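Local coordinates for protein tRNA (cytosine(72)-C(5))-methyltransferase (Pyrococcus horikoshii, PDB 5ZVE) that transfers a methyl group from S-adenosyl-L-methionine to the C5 position of cytosine 72 in several tRNAs, at residues 33-38 / 368-373; 345-350 / 374-379. One frame throughout, in Å; residues are numbered along the deposited sequence.

Overall arrangement
Near the N terminus, the chain enters strand 35-40 of the RsmF/B-like ferredoxin-like region, passes through the PUA domain and then builds the Rossmann-like methyltransferase core, where S-adenosyl-L-homocysteine is bound. Interaction 1 closes this long excursion, bringing 368-373, the end of the short helix 366-369 and the turn that follows, back to 33-38. Interaction 2 closes a much shorter loop inside the methyltransferase domain: the chain leaves strand 342-344 through 345-350, runs out to strand 361-364, and returns as 374-379. The two closures cross, because 345-350 lies within the first loop and 374-379 beyond it. Since 373 and 374 are consecutive, the turn docked on the N-terminal region continues directly into the strand of interaction 2.

Interaction 1: residues 33-38 / 368-373; sequences VEHYYI and KHLTQG
Leu370 lays its CD2 methyl over one face of the His35 imidazole, a CH-pi contact 3.8 Å from the ring centroid and only 12° off the ring normal. His35 also stacks with Tyr72. Leu370, the first residue past helix 366-369, has positive phi. Its CG stands anti to the carbonyl carbon (chi1 -84°), which sets CG against Glu34 and CD2 over His35.

The Glu34 side chain crosses that of Leu370 at about a right angle. Glu34 CB packs 3.8 Å from Leu370 CG, and a bend at chi2 (78°) brings its OE1 to 3.4 Å from Leu370 CA. OE1 is held there by a salt bridge to Arg282, whose NH1 also binds Thr371 O, so one guanidinium grips both sides of the contact. Val33 CG1 approaches Gln372 CG at 4.1 Å, while Gln372 OE1 accepts from the backbone N of Arg282. A water donates to His35 O and to Leu370 O, 2.7 Å from each, bridging the two backbones.

The contact thus joins the N-terminal ferredoxin-like region to the methyltransferase domain, with the Gln372 side chain about 5 Å from that of Cys323, the predicted nucleophile. Its chemistry is largely apolar between the segments themselves, with water and Arg282 supplying the polar links; the arginine would probably favour the ionised form of Glu34.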
ATOM      1  N   VAL A  33      -1.462  -9.060   4.414  1.00 17.13           N
ATOM      2  CA  VAL A  33      -0.054  -9.239   4.734  1.00 22.10           C
ATOM      3  C   VAL A  33       0.061  -9.934   6.084  1.00 25.13           C
ATOM      4  O   VAL A  33      -0.764  -9.716   6.980  1.00 20.40           O
ATOM      5  CB  VAL A  33       0.720  -7.902   4.742  1.00 22.14           C
ATOM      6  CG1 VAL A  33       0.642  -7.243   3.362  1.00 20.87           C
ATOM      7  CG2 VAL A  33       0.198  -6.969   5.822  1.00 17.98           C
ATOM      8  N   GLU A  34       1.051 -10.814   6.204  1.00 24.89           N
ATOM      9  CA  GLU A  34       1.263 -11.563   7.436  1.00 20.96           C
ATOM     10  C   GLU A  34       1.832 -10.653   8.517  1.00 20.37           C
ATOM     11  O   GLU A  34       1.530 -10.813   9.703  1.00 22.80           O
ATOM     12  CB  GLU A  34       2.197 -12.754   7.191  1.00 22.28           C
ATOM     13  CG  GLU A  34       1.630 -13.831   6.265  1.00 22.02           C
ATOM     14  CD  GLU A  34       1.695 -13.468   4.781  1.00 23.19           C
ATOM     15  OE1 GLU A  34       2.156 -12.360   4.438  1.00 21.43           O
ATOM     16  OE2 GLU A  34       1.286 -14.305   3.952  1.00 23.33           O
ATOM     17  N   HIS A  35       2.666  -9.706   8.097  1.00 21.68           N
ATOM     18  CA  HIS A  35       3.241  -8.718   9.003  1.00 20.93           C
ATOM     19  C   HIS A  35       2.723  -7.328   8.653  1.00 21.21           C
ATOM     20  O   HIS A  35       3.050  -6.775   7.597  1.00 23.23           O
ATOM     21  CB  HIS A  35       4.771  -8.741   8.952  1.00 22.48           C
ATOM     22  CG  HIS A  35       5.384  -9.941   9.609  1.00 26.16           C
ATOM     23  ND1 HIS A  35       6.745 -10.115   9.718  1.00 23.32           N
ATOM     24  CD2 HIS A  35       4.816 -11.035  10.175  1.00 20.89           C
ATOM     25  CE1 HIS A  35       6.995 -11.257  10.339  1.00 20.31           C
ATOM     26  NE2 HIS A  35       5.842 -11.834  10.623  1.00 22.83           N
ATOM     27  N   TYR A  36       1.918  -6.765   9.545  1.00 21.14           N
ATOM     28  CA  TYR A  36       1.281  -5.479   9.293  1.00 23.67           C
ATOM     29  C   TYR A  36       2.119  -4.356   9.889  1.00 23.33           C
ATOM     30  O   TYR A  36       2.185  -4.199  11.116  1.00 21.56           O
ATOM     31  CB  TYR A  36      -0.136  -5.462   9.869  1.00 18.24           C
ATOM     32  CG  TYR A  36      -0.926  -4.223   9.525  1.00 24.23           C
ATOM     33  CD1 TYR A  36      -1.243  -3.924   8.204  1.00 24.79           C
ATOM     34  CD2 TYR A  36      -1.358  -3.355  10.515  1.00 27.05           C
ATOM     35  CE1 TYR A  36      -1.971  -2.794   7.884  1.00 22.40           C
ATOM     36  CE2 TYR A  36      -2.084  -2.219  10.203  1.00 26.75           C
ATOM     37  CZ  TYR A  36      -2.386  -1.945   8.888  1.00 24.92           C
ATOM     38  OH  TYR A  36      -3.109  -0.817   8.578  1.00 38.70           O
ATOM     39  N   TYR A  37       2.755  -3.580   9.015  1.00 20.34           N
ATOM     40  CA  TYR A  37       3.754  -2.595   9.434  1.00 20.95           C
ATOM     41  C   TYR A  37       3.170  -1.195   9.627  1.00 22.06           C
ATOM     42  O   TYR A  37       2.201  -0.807   8.973  1.00 20.64           O
ATOM     43  CB  TYR A  37       4.893  -2.526   8.414  1.00 15.59           C
ATOM     44  CG  TYR A  37       6.018  -3.511   8.650  1.00 18.04           C
ATOM     45  CD1 TYR A  37       5.967  -4.797   8.125  1.00 18.84           C
ATOM     46  CD2 TYR A  37       7.136  -3.151   9.392  1.00 17.52           C
ATOM     47  CE1 TYR A  37       6.998  -5.700   8.339  1.00 19.40           C
ATOM     48  CE2 TYR A  37       8.172  -4.047   9.610  1.00 18.40           C
ATOM     49  CZ  TYR A  37       8.099  -5.317   9.080  1.00 18.83           C
ATOM     50  OH  TYR A  37       9.126  -6.205   9.298  1.00 19.02           O
ATOM     51  N   ILE A  38       3.767  -0.447  10.545  1.00 19.05           N
ATOM     52  CA  ILE A  38       3.471   0.966  10.711  1.00 19.01           C
ATOM     53  C   ILE A  38       4.781   1.728  10.801  1.00 22.58           C
ATOM     54  O   ILE A  38       5.808   1.160  11.178  1.00 20.05           O
ATOM     55  CB  ILE A  38       2.637   1.245  11.971  1.00 19.88           C
ATOM     56  CG1 ILE A  38       3.443   0.885  13.229  1.00 20.48           C
ATOM     57  CG2 ILE A  38       1.324   0.484  11.919  1.00 17.39           C
ATOM     58  CD1 ILE A  38       2.727   1.169  14.530  1.00 19.64           C
ATOM     59  N   LYS A 368       7.562 -14.642  -0.313  1.00 27.03           N
ATOM     60  CA  LYS A 368       8.936 -14.626   0.186  1.00 25.25           C
ATOM     61  C   LYS A 368       9.154 -13.653   1.345  1.00 23.19           C
ATOM     62  O   LYS A 368       9.896 -13.957   2.273  1.00 22.71           O
ATOM     63  CB  LYS A 368       9.914 -14.295  -0.948  1.00 28.27           C
ATOM     64  CG  LYS A 368       9.983 -15.340  -2.049  1.00 27.57           C
ATOM     65  CD  LYS A 368      11.045 -14.981  -3.082  1.00 32.86           C
ATOM     66  CE  LYS A 368      11.249 -16.108  -4.087  1.00 33.05           C
ATOM     67  NZ  LYS A 368      12.187 -15.718  -5.179  1.00 34.42           N
ATOM     68  N   HIS A 369       8.524 -12.484   1.296  1.00 24.52           N
ATOM     69  CA  HIS A 369       8.848 -11.434   2.259  1.00 22.73           C
ATOM     70  C   HIS A 369       7.680 -11.007   3.136  1.00 24.12           C
ATOM     71  O   HIS A 369       7.836 -10.120   3.979  1.00 20.18           O
ATOM     72  CB  HIS A 369       9.406 -10.215   1.526  1.00 21.48           C
ATOM     73  CG  HIS A 369      10.430 -10.558   0.495  1.00 27.98           C
ATOM     74  ND1 HIS A 369      10.231 -10.351  -0.855  1.00 24.07           N
ATOM     75  CD2 HIS A 369      11.664 -11.108   0.609  1.00 25.54           C
ATOM     76  CE1 HIS A 369      11.297 -10.752  -1.523  1.00 25.37           C
ATOM     77  NE2 HIS A 369      12.182 -11.216  -0.656  1.00 25.07           N
ATOM     78  N   LEU A 370       6.517 -11.621   2.926  1.00 23.69           N
ATOM     79  CA  LEU A 370       5.357 -11.408   3.788  1.00 21.00           C
ATOM     80  C   LEU A 370       4.801  -9.994   3.612  1.00 21.32           C
ATOM     81  O   LEU A 370       4.116  -9.461   4.489  1.00 18.50           O
ATOM     82  CB  LEU A 370       5.728 -11.674   5.253  1.00 19.58           C
ATOM     83  CG  LEU A 370       5.701 -13.109   5.783  1.00 27.29           C
ATOM     84  CD1 LEU A 370       6.261 -14.117   4.791  1.00 23.30           C
ATOM     85  CD2 LEU A 370       6.467 -13.178   7.106  1.00 21.82           C
ATOM     86  N   THR A 371       5.096  -9.401   2.459  1.00 20.68           N
ATOM     87  CA  THR A 371       4.710  -8.029   2.152  1.00 19.39           C
ATOM     88  C   THR A 371       3.811  -7.990   0.924  1.00 22.46           C
ATOM     89  O   THR A 371       3.510  -9.021   0.331  1.00 22.81           O
ATOM     90  CB  THR A 371       5.930  -7.138   1.863  1.00 18.90           C
ATOM     91  OG1 THR A 371       6.548  -7.573   0.645  1.00 21.11           O
ATOM     92  CG2 THR A 371       6.942  -7.202   2.989  1.00 18.31           C
ATOM     93  N   GLN A 372       3.379  -6.792   0.545  1.00 20.87           N
ATOM     94  CA  GLN A 372       2.778  -6.595  -0.763  1.00 18.48           C
ATOM     95  C   GLN A 372       3.823  -6.814  -1.845  1.00 22.28           C
ATOM     96  O   GLN A 372       5.024  -6.686  -1.592  1.00 20.33           O
ATOM     97  CB  GLN A 372       2.166  -5.197  -0.868  1.00 17.85           C
ATOM     98  CG  GLN A 372       0.893  -5.061  -0.043  1.00 22.90           C
ATOM     99  CD  GLN A 372       0.238  -3.701  -0.157  1.00 26.57           C
ATOM    100  OE1 GLN A 372      -0.988  -3.589  -0.107  1.00 29.30           O
ATOM    101  NE2 GLN A 372       1.049  -2.657  -0.291  1.00 20.76           N
ATOM    102  N   GLY A 373       3.369  -7.160  -3.046  1.00 21.21           N
ATOM    103  CA  GLY A 373       4.250  -7.205  -4.196  1.00 16.53           C
ATOM    104  C   GLY A 373       4.722  -5.792  -4.462  1.00 22.38           C
ATOM    105  O   GLY A 373       3.932  -4.849  -4.405  1.00 23.00           O
TER
HETATM  106  O   HOH W   1       4.874  -7.163   5.645  1.00 23.71           O

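Interaction 2: residues 345-350 / 374-379; sequences EEQSIF and FFIAKL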
ATOM      1  N   GLU A 345      22.135   2.111  -9.421  1.00 35.61           N
ATOM      2  CA  GLU A 345      22.978   2.232  -8.238  1.00 31.50           C
ATOM      3  C   GLU A 345      22.513   1.290  -7.137  1.00 31.27           C
ATOM      4  O   GLU A 345      21.317   1.024  -6.987  1.00 28.71           O
ATOM      5  CB  GLU A 345      22.985   3.668  -7.720  1.00 31.83           C
ATOM      6  CG  GLU A 345      23.450   4.693  -8.732  1.00 40.05           C
ATOM      7  CD  GLU A 345      24.873   5.162  -8.473  1.00 50.89           C
ATOM      8  OE1 GLU A 345      25.108   5.782  -7.413  1.00 59.02           O
ATOM      9  OE2 GLU A 345      25.754   4.916  -9.328  1.00 50.37           O
ATOM     10  N   GLU A 346      23.477   0.785  -6.376  1.00 33.61           N
ATOM     11  CA  GLU A 346      23.209  -0.071  -5.229  1.00 29.29           C
ATOM     12  C   GLU A 346      22.295   0.633  -4.234  1.00 30.58           C
ATOM     13  O   GLU A 346      22.498   1.802  -3.914  1.00 32.72           O
ATOM     14  CB  GLU A 346      24.528  -0.460  -4.560  1.00 31.41           C
ATOM     15  CG  GLU A 346      24.433  -1.550  -3.521  1.00 35.41           C
ATOM     16  CD  GLU A 346      25.763  -1.802  -2.834  1.00 38.81           C
ATOM     17  OE1 GLU A 346      26.350  -0.834  -2.304  1.00 47.83           O
ATOM     18  OE2 GLU A 346      26.229  -2.963  -2.837  1.00 40.37           O
ATOM     19  N   GLN A 347      21.289  -0.082  -3.743  1.00 29.41           N
ATOM     20  CA  GLN A 347      20.389   0.484  -2.752  1.00 26.75           C
ATOM     21  C   GLN A 347      20.927   0.198  -1.354  1.00 25.56           C
ATOM     22  O   GLN A 347      21.498  -0.866  -1.107  1.00 27.32           O
ATOM     23  CB  GLN A 347      18.977  -0.076  -2.924  1.00 24.39           C
ATOM     24  CG  GLN A 347      18.360   0.236  -4.280  1.00 24.41           C
ATOM     25  CD  GLN A 347      16.969  -0.339  -4.430  1.00 24.27           C
ATOM     26  OE1 GLN A 347      16.315  -0.674  -3.443  1.00 23.54           O
ATOM     27  NE2 GLN A 347      16.503  -0.447  -5.669  1.00 24.80           N
ATOM     28  N   SER A 348      20.739   1.149  -0.444  1.00 23.11           N
ATOM     29  CA  SER A 348      21.383   1.099   0.864  1.00 26.00           C
ATOM     30  C   SER A 348      20.820  -0.020   1.726  1.00 28.60           C
ATOM     31  O   SER A 348      21.531  -0.593   2.551  1.00 25.61           O
ATOM     32  CB  SER A 348      21.234   2.437   1.587  1.00 27.00           C
ATOM     33  OG  SER A 348      19.867   2.756   1.791  1.00 31.41           O
ATOM     34  N   ILE A 349      19.542  -0.325   1.531  1.00 24.97           N
ATOM     35  CA  ILE A 349      18.916  -1.454   2.204  1.00 26.45           C
ATOM     36  C   ILE A 349      18.403  -2.433   1.161  1.00 25.20           C
ATOM     37  O   ILE A 349      17.591  -2.075   0.317  1.00 28.86           O
ATOM     38  CB  ILE A 349      17.752  -1.005   3.111  1.00 26.72           C
ATOM     39  CG1 ILE A 349      18.262  -0.077   4.218  1.00 25.97           C
ATOM     40  CG2 ILE A 349      17.029  -2.212   3.697  1.00 22.81           C
ATOM     41  CD1 ILE A 349      17.164   0.527   5.079  1.00 27.03           C
ATOM     42  N   PHE A 350      18.884  -3.669   1.216  1.00 26.45           N
ATOM     43  CA  PHE A 350      18.422  -4.692   0.292  1.00 24.92           C
ATOM     44  C   PHE A 350      18.043  -5.947   1.059  1.00 23.11           C
ATOM     45  O   PHE A 350      18.905  -6.744   1.425  1.00 22.78           O
ATOM     46  CB  PHE A 350      19.488  -5.024  -0.750  1.00 22.86           C
ATOM     47  CG  PHE A 350      18.925  -5.578  -2.031  1.00 26.90           C
ATOM     48  CD1 PHE A 350      18.355  -6.844  -2.067  1.00 21.84           C
ATOM     49  CD2 PHE A 350      18.978  -4.839  -3.205  1.00 22.47           C
ATOM     50  CE1 PHE A 350      17.833  -7.354  -3.239  1.00 23.05           C
ATOM     51  CE2 PHE A 350      18.464  -5.345  -4.381  1.00 23.62           C
ATOM     52  CZ  PHE A 350      17.891  -6.605  -4.401  1.00 25.89           C
ATOM     53  N   PHE A 374       6.007  -5.628  -4.749  1.00 20.07           N
ATOM     54  CA  PHE A 374       6.579  -4.292  -4.794  1.00 19.12           C
ATOM     55  C   PHE A 374       7.841  -4.256  -5.632  1.00 18.73           C
ATOM     56  O   PHE A 374       8.439  -5.293  -5.922  1.00 22.44           O
ATOM     57  CB  PHE A 374       6.875  -3.806  -3.375  1.00 21.16           C
ATOM     58  CG  PHE A 374       6.713  -2.323  -3.190  1.00 20.72           C
ATOM     59  CD1 PHE A 374       5.468  -1.780  -2.910  1.00 19.78           C
ATOM     60  CD2 PHE A 374       7.809  -1.477  -3.270  1.00 19.13           C
ATOM     61  CE1 PHE A 374       5.316  -0.422  -2.723  1.00 17.08           C
ATOM     62  CE2 PHE A 374       7.661  -0.118  -3.086  1.00 19.56           C
ATOM     63  CZ  PHE A 374       6.414   0.411  -2.814  1.00 19.96           C
ATOM     64  N   PHE A 375       8.245  -3.053  -6.016  1.00 20.03           N
ATOM     65  CA  PHE A 375       9.408  -2.880  -6.870  1.00 18.81           C
ATOM     66  C   PHE A 375      10.095  -1.557  -6.566  1.00 20.60           C
ATOM     67  O   PHE A 375       9.436  -0.532  -6.419  1.00 21.51           O
ATOM     68  CB  PHE A 375       8.995  -2.948  -8.345  1.00 19.50           C
ATOM     69  CG  PHE A 375      10.133  -2.749  -9.302  1.00 21.54           C
ATOM     70  CD1 PHE A 375      10.975  -3.802  -9.623  1.00 23.64           C
ATOM     71  CD2 PHE A 375      10.360  -1.511  -9.883  1.00 21.97           C
ATOM     72  CE1 PHE A 375      12.032  -3.620 -10.500  1.00 26.92           C
ATOM     73  CE2 PHE A 375      11.408  -1.323 -10.766  1.00 21.24           C
ATOM     74  CZ  PHE A 375      12.245  -2.379 -11.076  1.00 24.88           C
ATOM     75  N   ILE A 376      11.420  -1.585  -6.467  1.00 17.66           N
ATOM     76  CA  ILE A 376      12.197  -0.383  -6.173  1.00 20.23           C
ATOM     77  C   ILE A 376      13.436  -0.299  -7.057  1.00 21.90           C
ATOM     78  O   ILE A 376      14.247  -1.225  -7.089  1.00 21.63           O
ATOM     79  CB  ILE A 376      12.666  -0.330  -4.696  1.00 22.23           C
ATOM     80  CG1 ILE A 376      11.511  -0.586  -3.724  1.00 21.56           C
ATOM     81  CG2 ILE A 376      13.336   1.004  -4.394  1.00 17.52           C
ATOM     82  CD1 ILE A 376      11.954  -0.581  -2.250  1.00 18.97           C
ATOM     83  N   ALA A 377      13.577   0.812  -7.771  1.00 22.08           N
ATOM     84  CA  ALA A 377      14.779   1.076  -8.551  1.00 23.71           C
ATOM     85  C   ALA A 377      15.417   2.390  -8.117  1.00 21.73           C
ATOM     86  O   ALA A 377      14.725   3.392  -7.940  1.00 21.42           O
ATOM     87  CB  ALA A 377      14.451   1.109 -10.043  1.00 20.01           C
ATOM     88  N   LYS A 378      16.738   2.390  -7.965  1.00 24.09           N
ATOM     89  CA  LYS A 378      17.462   3.607  -7.615  1.00 25.70           C
ATOM     90  C   LYS A 378      18.459   3.961  -8.699  1.00 26.14           C
ATOM     91  O   LYS A 378      19.344   3.163  -9.015  1.00 24.11           O
ATOM     92  CB  LYS A 378      18.198   3.450  -6.286  1.00 25.13           C
ATOM     93  CG  LYS A 378      18.971   4.692  -5.876  1.00 21.94           C
ATOM     94  CD  LYS A 378      20.022   4.364  -4.839  1.00 23.97           C
ATOM     95  CE  LYS A 378      20.661   5.627  -4.302  1.00 28.13           C
ATOM     96  NZ  LYS A 378      21.772   5.323  -3.365  1.00 32.94           N
ATOM     97  N   LEU A 379      18.334   5.164  -9.254  1.00 28.56           N
ATOM     98  CA  LEU A 379      19.178   5.556 -10.380  1.00 30.99           C
ATOM     99  C   LEU A 379      19.916   6.873 -10.194  1.00 30.49           C
ATOM    100  O   LEU A 379      19.451   7.784  -9.506  1.00 27.94           O
ATOM    101  CB  LEU A 379      18.360   5.656 -11.660  1.00 24.05           C
ATOM    102  CG  LEU A 379      17.675   4.413 -12.209  1.00 32.44           C
ATOM    103  CD1 LEU A 379      17.485   4.589 -13.678  1.00 37.41           C
ATOM    104  CD2 LEU A 379      18.488   3.200 -11.969  1.00 34.01           C
TER
HETATM  105  O   HOH W   2      18.508   0.271  -7.769  1.00 25.27           O
HETATM  106  O   HOH W   3      20.273   4.157  -1.098  1.00 28.16           O
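Gln347 reaches over strand 374-381 with its chain extended beyond CG, and its carboxamide crosses the Ile376 side chain obliquely. Gln347 NE2 donates to Ile376 O at 2.8 Å; the acceptor lies in the amide plane of the glutamine, but the donor sits above the carbonyl plane, 66° out of it. Gln347 OE1 comes 3.5 Å from Ile376 CG2 and accepts from Gln362 NE2; with both ends engaged, the amide is probably held in this rotation. A water accepts from Gln347 NE2 and Lys378 N, coupling side chain to strand a second time.

Here the loop peels away from strand 342-344, an antiparallel neighbour of strand 374-381 in the Rossmann-like methyltransferase sheet, and the bond from Glu345 N to Lys378 O (3.0 Å, 154° at the hydrogen) continues the backbone pairing. The Gln347 and Lys378 side chains run antiparallel, Gln347 CG 3.8 Å from Lys378 CB. An alanine for Gln347 would remove the amide, and is likely to cost Ile376 O this donor and Gln362 NE2 one of its acceptors, and leave Ile376 CG2 less covered. With CG anti to the backbone N (chi1 180°), Lys378 extends alongside the loop, and a second water accepts from its NZ and Ser348 N.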